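Local structure of acetylglutamate kinase (Streptococcus mutans, 3L86) at residues D37-K42 and K208-T213; K67-V72 and R172-L177. The protein probably catalyses the ATP-dependent phosphorylation of N-acetyl-L-glutamate to N-acetyl-L-glutamyl 5-phosphate, the second step in making N-acetylornithine for arginine biosynthesis. One frame throughout, in Å; residues are numbered along the deposited sequence.

In the fold
Strand 38-43, near the start of the modelled chain, is followed by helix 53-64 and strand 68-73, which lies parallel beside it. About a hundred residues follow, including helices 76-85, 101-125 and 162-170, before strand 174-182 returns to the far edge of 68-73; this is interaction 2. Only after helix 193-203 does strand 208-212 arrive on the other side of 38-43, closing the longer loop of interaction 1, within which the whole of interaction 2 lies. The two contacts thus share one sheet, in the order 208-212, 38-43, 68-73, 174-182, and meet directly through backbone bonding between 38-43 and 68-73 and the packing of Ile39 on Lys67.

Interaction 1: residues D37-K42 and K208-T213; sequences DIIVIK and KLILMT. With ADP (adenosine-5'-diphosphate), chain B.
Lys208 offers its backbone O to Val40 N at 3.2 Å, the first of four bonds that join two parallel strands in the central sheet of the amino acid kinase fold. The side chain of Lys208 runs off fully extended, away from 37-42, as suits a long charged residue at a partly exposed position. Leu209 comes next, on the face shared with Val40 and Lys42. Its CG lies anti to the backbone N (chi1 166°), which helps bring CD1 back over the neighbouring strand, 3.7 Å from Val40 CG1; helix 193-203 covers these branched apolar groups. Ile210 lies on the other face, with Ile39 and Ile41. Its backbone is gripped twice, N giving to Val40 O (3.0 Å) and O receiving from Lys42 N (2.9 Å), while its CD1 meets Ile39 CG2 at 4.2 Å, beta-branched residues being well suited to extended strands in a buried core. Leu211 returns to the first face and sets CD2 against the aliphatic root of Lys42, 3.9 Å from CB. Lys42 itself, a predicted transition-state stabiliser, bends at its later torsions and brings NZ near the ADP beta-phosphate, beside Lys249, a second predicted stabiliser. Met212 ends the backbone pairing, its N bonded to Lys42 O at 2.9 Å. Beyond the strand, Thr213 turns its small hydroxyl to the nucleotide: with OG1 anti to its own backbone N (chi1 178°), OG1 donates to ADP O2B over 2.7 Å.

Interaction 2: residues K67-V72 and R172-L177; sequences KQLVIV and RQIPIL
Leu69 and Ile174 lie side by side and point the same way, with Leu69 CB 4.0 Å from Ile174 CG1 and the ends of the two chains equally close. They pack just ahead of the point where two parallel strands in the open sheet of the amino acid kinase fold begin to pair. In Ile174, CG1 is anti to the carbonyl carbon (chi1 -61°), leaving CG2 to press on the main chain at Leu69 O, 3.4 Å away. Ile174 CG2 also meets Ile71, which crosses it obliquely with CD1 4.1 Å away. A beta-branched isoleucine suits the position, CG1 and CD1 lying along Leu69 while CG2 turns to Leu69 O and Ile71. On the other face, the side chains of Val70 and Pro175 cross at about a right angle, Pro175 CG 4.0 Å from Val70 CG2. Proline gives no N-H toward Leu69 O; Pro175 CD takes that place at 3.7 Å, and regular bonding begins with Pro175 O accepting from Ile71 N at 3.2 Å. The strands tighten further on, where Leu177 N gives to Ile71 O over 2.8 Å, nearly straight at 168° although tilted somewhat from the carbonyl plane. Beyond Ile71, Val72 CA makes a CA-H...O contact with Leu177 O at 3.3 Å, and Val72 in turn adjoins Lys42 of the active site. Helix 53-64 covers Leu69 and Ile174 through Ile59, helix 162-170 covers Val70 through Ile165 and Pro175 through Phe168, and strand 38-43 bonds to the other edge of 68-72, so that this pair lies in a sheet layered between helices.

Interaction 1: residues D37-K42 and K208-T213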
loop_
_atom_site.group_PDB
_atom_site.type_symbol
_atom_site.label_atom_id
_atom_site.label_comp_id
_atom_site.label_asym_id
_atom_site.label_seq_id
_atom_site.Cartn_x
_atom_site.Cartn_y
_atom_site.Cartn_z
ATOM N N ASP A 37 -11.025 -16.465 -0.015
ATOM C CA ASP A 37 -11.353 -15.794 -1.254
ATOM C C ASP A 37 -11.335 -14.271 -1.047
ATOM O O ASP A 37 -12.273 -13.615 -1.347
ATOM C CB ASP A 37 -12.715 -16.286 -1.798
ATOM C CG ASP A 37 -12.801 -16.310 -3.305
ATOM O OD1 ASP A 37 -11.839 -16.398 -3.988
ATOM O OD2 ASP A 37 -13.860 -16.208 -3.821
ATOM N N ILE A 38 -10.225 -13.766 -0.511
ATOM C CA ILE A 38 -9.919 -12.363 -0.228
ATOM C C ILE A 38 -8.463 -12.123 -0.666
ATOM O O ILE A 38 -7.546 -12.844 -0.182
ATOM C CB ILE A 38 -9.996 -12.025 1.289
ATOM C CG1 ILE A 38 -11.450 -12.074 1.763
ATOM C CG2 ILE A 38 -9.486 -10.619 1.549
ATOM C CD1 ILE A 38 -11.681 -11.551 3.213
ATOM N N ILE A 39 -8.262 -11.132 -1.550
ATOM C CA ILE A 39 -6.920 -10.617 -1.894
ATOM C C ILE A 39 -6.810 -9.075 -1.711
ATOM O O ILE A 39 -7.681 -8.301 -2.165
ATOM C CB ILE A 39 -6.581 -10.958 -3.357
ATOM C CG1 ILE A 39 -6.623 -12.487 -3.577
ATOM C CG2 ILE A 39 -5.234 -10.329 -3.808
ATOM C CD1 ILE A 39 -6.553 -12.827 -5.109
ATOM N N VAL A 40 -5.768 -8.651 -0.988
ATOM C CA VAL A 40 -5.420 -7.225 -0.882
ATOM C C VAL A 40 -4.343 -6.880 -1.943
ATOM O O VAL A 40 -3.322 -7.572 -2.040
ATOM C CB VAL A 40 -4.954 -6.864 0.562
ATOM C CG1 VAL A 40 -4.447 -5.373 0.676
ATOM C CG2 VAL A 40 -6.150 -7.151 1.580
ATOM N N ILE A 41 -4.623 -5.867 -2.769
ATOM C CA ILE A 41 -3.666 -5.334 -3.773
ATOM C C ILE A 41 -3.199 -3.926 -3.385
ATOM O O ILE A 41 -3.997 -2.984 -3.376
ATOM C CB ILE A 41 -4.300 -5.289 -5.152
ATOM C CG1 ILE A 41 -4.745 -6.724 -5.528
ATOM C CG2 ILE A 41 -3.325 -4.708 -6.252
ATOM C CD1 ILE A 41 -6.073 -6.813 -6.230
ATOM N N LYS A 42 -1.902 -3.779 -3.107
ATOM C CA LYS A 42 -1.313 -2.462 -2.838
ATOM C C LYS A 42 -0.608 -1.963 -4.118
ATOM O O LYS A 42 0.174 -2.682 -4.752
ATOM C CB LYS A 42 -0.326 -2.620 -1.675
ATOM C CG LYS A 42 0.225 -1.334 -1.013
ATOM C CD LYS A 42 1.019 -0.423 -1.944
ATOM C CE LYS A 42 2.435 -0.874 -2.277
ATOM N NZ LYS A 42 3.232 0.462 -2.381
ATOM N N LYS A 208 -3.882 -13.600 0.389
ATOM C CA LYS A 208 -2.663 -13.139 -0.263
ATOM C C LYS A 208 -2.611 -11.594 -0.319
ATOM O O LYS A 208 -3.654 -10.926 -0.458
ATOM C CB LYS A 208 -2.647 -13.672 -1.715
ATOM C CG LYS A 208 -1.402 -13.248 -2.530
ATOM C CD LYS A 208 -1.400 -13.894 -3.916
ATOM C CE LYS A 208 -0.038 -13.770 -4.578
ATOM N NZ LYS A 208 -0.068 -14.441 -5.918
ATOM N N LEU A 209 -1.407 -11.041 -0.195
ATOM C CA LEU A 209 -1.122 -9.595 -0.421
ATOM C C LEU A 209 -0.134 -9.413 -1.627
ATOM O O LEU A 209 0.927 -10.093 -1.714
ATOM C CB LEU A 209 -0.501 -8.997 0.861
ATOM C CG LEU A 209 0.183 -7.602 0.789
ATOM C CD1 LEU A 209 -0.880 -6.500 0.444
ATOM C CD2 LEU A 209 0.876 -7.239 2.144
ATOM N N ILE A 210 -0.476 -8.522 -2.557
ATOM C CA ILE A 210 0.383 -8.200 -3.704
ATOM C C ILE A 210 0.913 -6.790 -3.455
ATOM O O ILE A 210 0.130 -5.840 -3.280
ATOM C CB ILE A 210 -0.430 -8.326 -5.057
ATOM C CG1 ILE A 210 -0.965 -9.765 -5.196
ATOM C CG2 ILE A 210 0.432 -7.954 -6.253
ATOM C CD1 ILE A 210 -1.974 -10.037 -6.392
ATOM N N LEU A 211 2.234 -6.643 -3.376
ATOM C CA LEU A 211 2.843 -5.336 -3.272
ATOM C C LEU A 211 3.388 -4.933 -4.670
ATOM O O LEU A 211 4.541 -5.265 -5.050
ATOM C CB LEU A 211 3.987 -5.339 -2.188
ATOM C CG LEU A 211 3.530 -5.626 -0.735
ATOM C CD1 LEU A 211 4.689 -6.013 0.192
ATOM C CD2 LEU A 211 2.742 -4.477 -0.083
ATOM N N MET A 212 2.560 -4.223 -5.435
ATOM C CA MET A 212 2.883 -3.972 -6.843
ATOM C C MET A 212 3.648 -2.646 -6.959
ATOM O O MET A 212 3.237 -1.639 -6.357
ATOM C CB MET A 212 1.577 -3.912 -7.685
ATOM C CG MET A 212 1.770 -4.423 -9.128
ATOM S SD MET A 212 0.250 -4.472 -10.163
ATOM C CE MET A 212 0.075 -2.724 -10.442
ATOM N N THR A 213 4.763 -2.672 -7.697
ATOM C CA THR A 213 5.726 -1.605 -7.647
ATOM C C THR A 213 6.362 -1.461 -9.053
ATOM O O THR A 213 5.787 -1.964 -10.069
ATOM C CB THR A 213 6.811 -1.868 -6.533
ATOM O OG1 THR A 213 7.798 -0.819 -6.537
ATOM C CG2 THR A 213 7.510 -3.239 -6.674
HETATM P PB ADP B . 6.772 2.167 -4.475
HETATM O O1B ADP B . 6.536 1.964 -3.006
HETATM O O2B ADP B . 6.237 1.048 -5.380
HETATM O O3B ADP B . 6.269 3.494 -4.923
HETATM P PA ADP B . 9.632 2.616 -3.761
HETATM O O1A ADP B . 10.638 3.473 -4.519
HETATM O O2A ADP B . 9.155 3.137 -2.436
HETATM O O3A ADP B . 8.373 2.201 -4.749
HETATM O "O5'" ADP B . 10.380 1.194 -3.587
HETATM C "C5'" ADP B . 10.826 0.488 -4.772
HETATM C "C4'" ADP B . 12.328 0.819 -5.017
HETATM O "O4'" ADP B . 13.223 0.260 -4.033
HETATM C "C3'" ADP B . 12.879 0.299 -6.354
HETATM O "O3'" ADP B . 12.478 1.203 -7.378
HETATM C "C2'" ADP B . 14.388 0.375 -6.158
HETATM O "O2'" ADP B . 14.786 1.677 -6.571
HETATM C "C1'" ADP B . 14.559 0.365 -4.640
HETATM N N9 ADP B . 15.362 -0.808 -4.201
HETATM C C8 ADP B . 16.339 -0.730 -3.253
HETATM N N7 ADP B . 16.864 -1.965 -3.036
HETATM C C5 ADP B . 16.235 -2.822 -3.878
HETATM C C6 ADP B . 16.328 -4.243 -4.201
HETATM N N6 ADP B . 17.172 -5.056 -3.512
HETATM N N1 ADP B . 15.479 -4.765 -5.129
HETATM C C2 ADP B . 14.617 -4.008 -5.789
HETATM N N3 ADP B . 14.480 -2.703 -5.557
HETATM C C4 ADP B . 15.259 -2.054 -4.641
#

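Interaction 2: residues K67-V72 and R172-L177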
loop_
_atom_site.group_PDB
_atom_site.type_symbol
_atom_site.label_atom_id
_atom_site.label_comp_id
_atom_site.label_asym_id
_atom_site.label_seq_id
_atom_site.Cartn_x
_atom_site.Cartn_y
_atom_site.Cartn_z
ATOM N N LYS A 67 -14.492 -13.120 -6.150
ATOM C CA LYS A 67 -13.419 -12.818 -5.234
ATOM C C LYS A 67 -13.643 -11.471 -4.484
ATOM O O LYS A 67 -14.200 -10.576 -5.041
ATOM C CB LYS A 67 -12.101 -12.860 -5.978
ATOM C CG LYS A 67 -10.900 -13.086 -5.136
ATOM C CD LYS A 67 -9.741 -13.699 -5.851
ATOM C CE LYS A 67 -9.834 -15.168 -6.141
ATOM N NZ LYS A 67 -9.868 -16.002 -5.036
ATOM N N GLN A 68 -13.259 -11.361 -3.226
ATOM C CA GLN A 68 -13.399 -10.052 -2.542
ATOM C C GLN A 68 -12.061 -9.323 -2.586
ATOM O O GLN A 68 -11.044 -9.880 -2.141
ATOM C CB GLN A 68 -13.820 -10.270 -1.068
ATOM C CG GLN A 68 -15.161 -11.109 -0.950
ATOM C CD GLN A 68 -15.301 -11.661 0.470
ATOM O OE1 GLN A 68 -15.666 -10.927 1.373
ATOM N NE2 GLN A 68 -14.925 -12.927 0.680
ATOM N N LEU A 69 -12.070 -8.088 -3.086
ATOM C CA LEU A 69 -10.818 -7.390 -3.388
ATOM C C LEU A 69 -10.790 -6.065 -2.612
ATOM O O LEU A 69 -11.817 -5.376 -2.539
ATOM C CB LEU A 69 -10.701 -7.135 -4.908
ATOM C CG LEU A 69 -9.890 -7.988 -5.901
ATOM C CD1 LEU A 69 -9.523 -9.418 -5.532
ATOM C CD2 LEU A 69 -10.306 -7.870 -7.396
ATOM N N VAL A 70 -9.633 -5.728 -2.018
ATOM C CA VAL A 70 -9.458 -4.395 -1.382
ATOM C C VAL A 70 -8.183 -3.811 -1.967
ATOM O O VAL A 70 -7.193 -4.534 -2.047
ATOM C CB VAL A 70 -9.327 -4.490 0.181
ATOM C CG1 VAL A 70 -8.995 -3.131 0.776
ATOM C CG2 VAL A 70 -10.664 -5.056 0.829
ATOM N N ILE A 71 -8.214 -2.542 -2.411
ATOM C CA ILE A 71 -7.064 -1.844 -2.984
ATOM C C ILE A 71 -6.554 -0.708 -2.043
ATOM O O ILE A 71 -7.348 0.137 -1.542
ATOM C CB ILE A 71 -7.364 -1.271 -4.414
ATOM C CG1 ILE A 71 -7.451 -2.393 -5.468
ATOM C CG2 ILE A 71 -6.293 -0.152 -4.879
ATOM C CD1 ILE A 71 -8.039 -1.912 -6.834
ATOM N N VAL A 72 -5.246 -0.744 -1.755
ATOM C CA VAL A 72 -4.495 0.273 -0.996
ATOM C C VAL A 72 -3.481 0.835 -2.022
ATOM O O VAL A 72 -3.071 0.114 -2.930
ATOM C CB VAL A 72 -3.755 -0.357 0.221
ATOM C CG1 VAL A 72 -2.760 0.644 0.914
ATOM C CG2 VAL A 72 -4.822 -1.007 1.238
ATOM N N ARG A 172 -20.473 -5.998 -3.244
ATOM C CA ARG A 172 -19.695 -6.277 -4.446
ATOM C C ARG A 172 -19.109 -4.997 -5.032
ATOM O O ARG A 172 -19.190 -4.784 -6.267
ATOM C CB ARG A 172 -20.560 -6.986 -5.491
ATOM C CG ARG A 172 -20.990 -8.388 -5.091
ATOM C CD ARG A 172 -21.810 -9.112 -6.148
ATOM N NE ARG A 172 -22.256 -10.424 -5.691
ATOM C CZ ARG A 172 -23.079 -11.209 -6.372
ATOM N NH1 ARG A 172 -23.548 -10.820 -7.551
ATOM N NH2 ARG A 172 -23.434 -12.389 -5.879
ATOM N N GLN A 173 -18.417 -4.160 -4.269
ATOM C CA GLN A 173 -17.768 -2.920 -4.767
ATOM C C GLN A 173 -16.361 -2.937 -4.147
ATOM O O GLN A 173 -16.207 -3.386 -3.001
ATOM C CB GLN A 173 -18.557 -1.694 -4.278
ATOM C CG GLN A 173 -18.599 -0.478 -5.215
ATOM C CD GLN A 173 -19.225 0.759 -4.565
ATOM O OE1 GLN A 173 -19.309 0.856 -3.333
ATOM N NE2 GLN A 173 -19.646 1.719 -5.391
ATOM N N ILE A 174 -15.327 -2.546 -4.899
ATOM C CA ILE A 174 -13.951 -2.580 -4.337
ATOM C C ILE A 174 -13.672 -1.246 -3.655
ATOM O O ILE A 174 -13.692 -0.209 -4.320
ATOM C CB ILE A 174 -12.871 -2.816 -5.423
ATOM C CG1 ILE A 174 -13.105 -4.167 -6.127
ATOM C CG2 ILE A 174 -11.470 -2.802 -4.795
ATOM C CD1 ILE A 174 -12.320 -4.369 -7.434
ATOM N N PRO A 175 -13.412 -1.271 -2.334
ATOM C CA PRO A 175 -12.956 -0.003 -1.738
ATOM C C PRO A 175 -11.522 0.321 -2.131
ATOM O O PRO A 175 -10.666 -0.548 -1.994
ATOM C CB PRO A 175 -12.989 -0.277 -0.236
ATOM C CG PRO A 175 -12.860 -1.842 -0.071
ATOM C CD PRO A 175 -13.640 -2.355 -1.331
ATOM N N ILE A 176 -11.283 1.576 -2.542
ATOM C CA ILE A 176 -9.927 2.142 -2.768
ATOM C C ILE A 176 -9.464 3.090 -1.623
ATOM O O ILE A 176 -10.087 4.170 -1.365
ATOM C CB ILE A 176 -9.857 2.838 -4.139
ATOM C CG1 ILE A 176 -10.111 1.803 -5.272
ATOM C CG2 ILE A 176 -8.464 3.491 -4.379
ATOM C CD1 ILE A 176 -10.597 2.461 -6.622
ATOM N N LEU A 177 -8.384 2.682 -0.948
ATOM C CA LEU A 177 -7.825 3.419 0.212
ATOM C C LEU A 177 -6.457 4.026 0.015
ATOM O O LEU A 177 -5.444 3.321 -0.089
ATOM C CB LEU A 177 -7.628 2.479 1.373
ATOM C CG LEU A 177 -8.558 2.275 2.506
ATOM C CD1 LEU A 177 -9.917 1.834 1.944
ATOM C CD2 LEU A 177 -7.964 1.191 3.459
#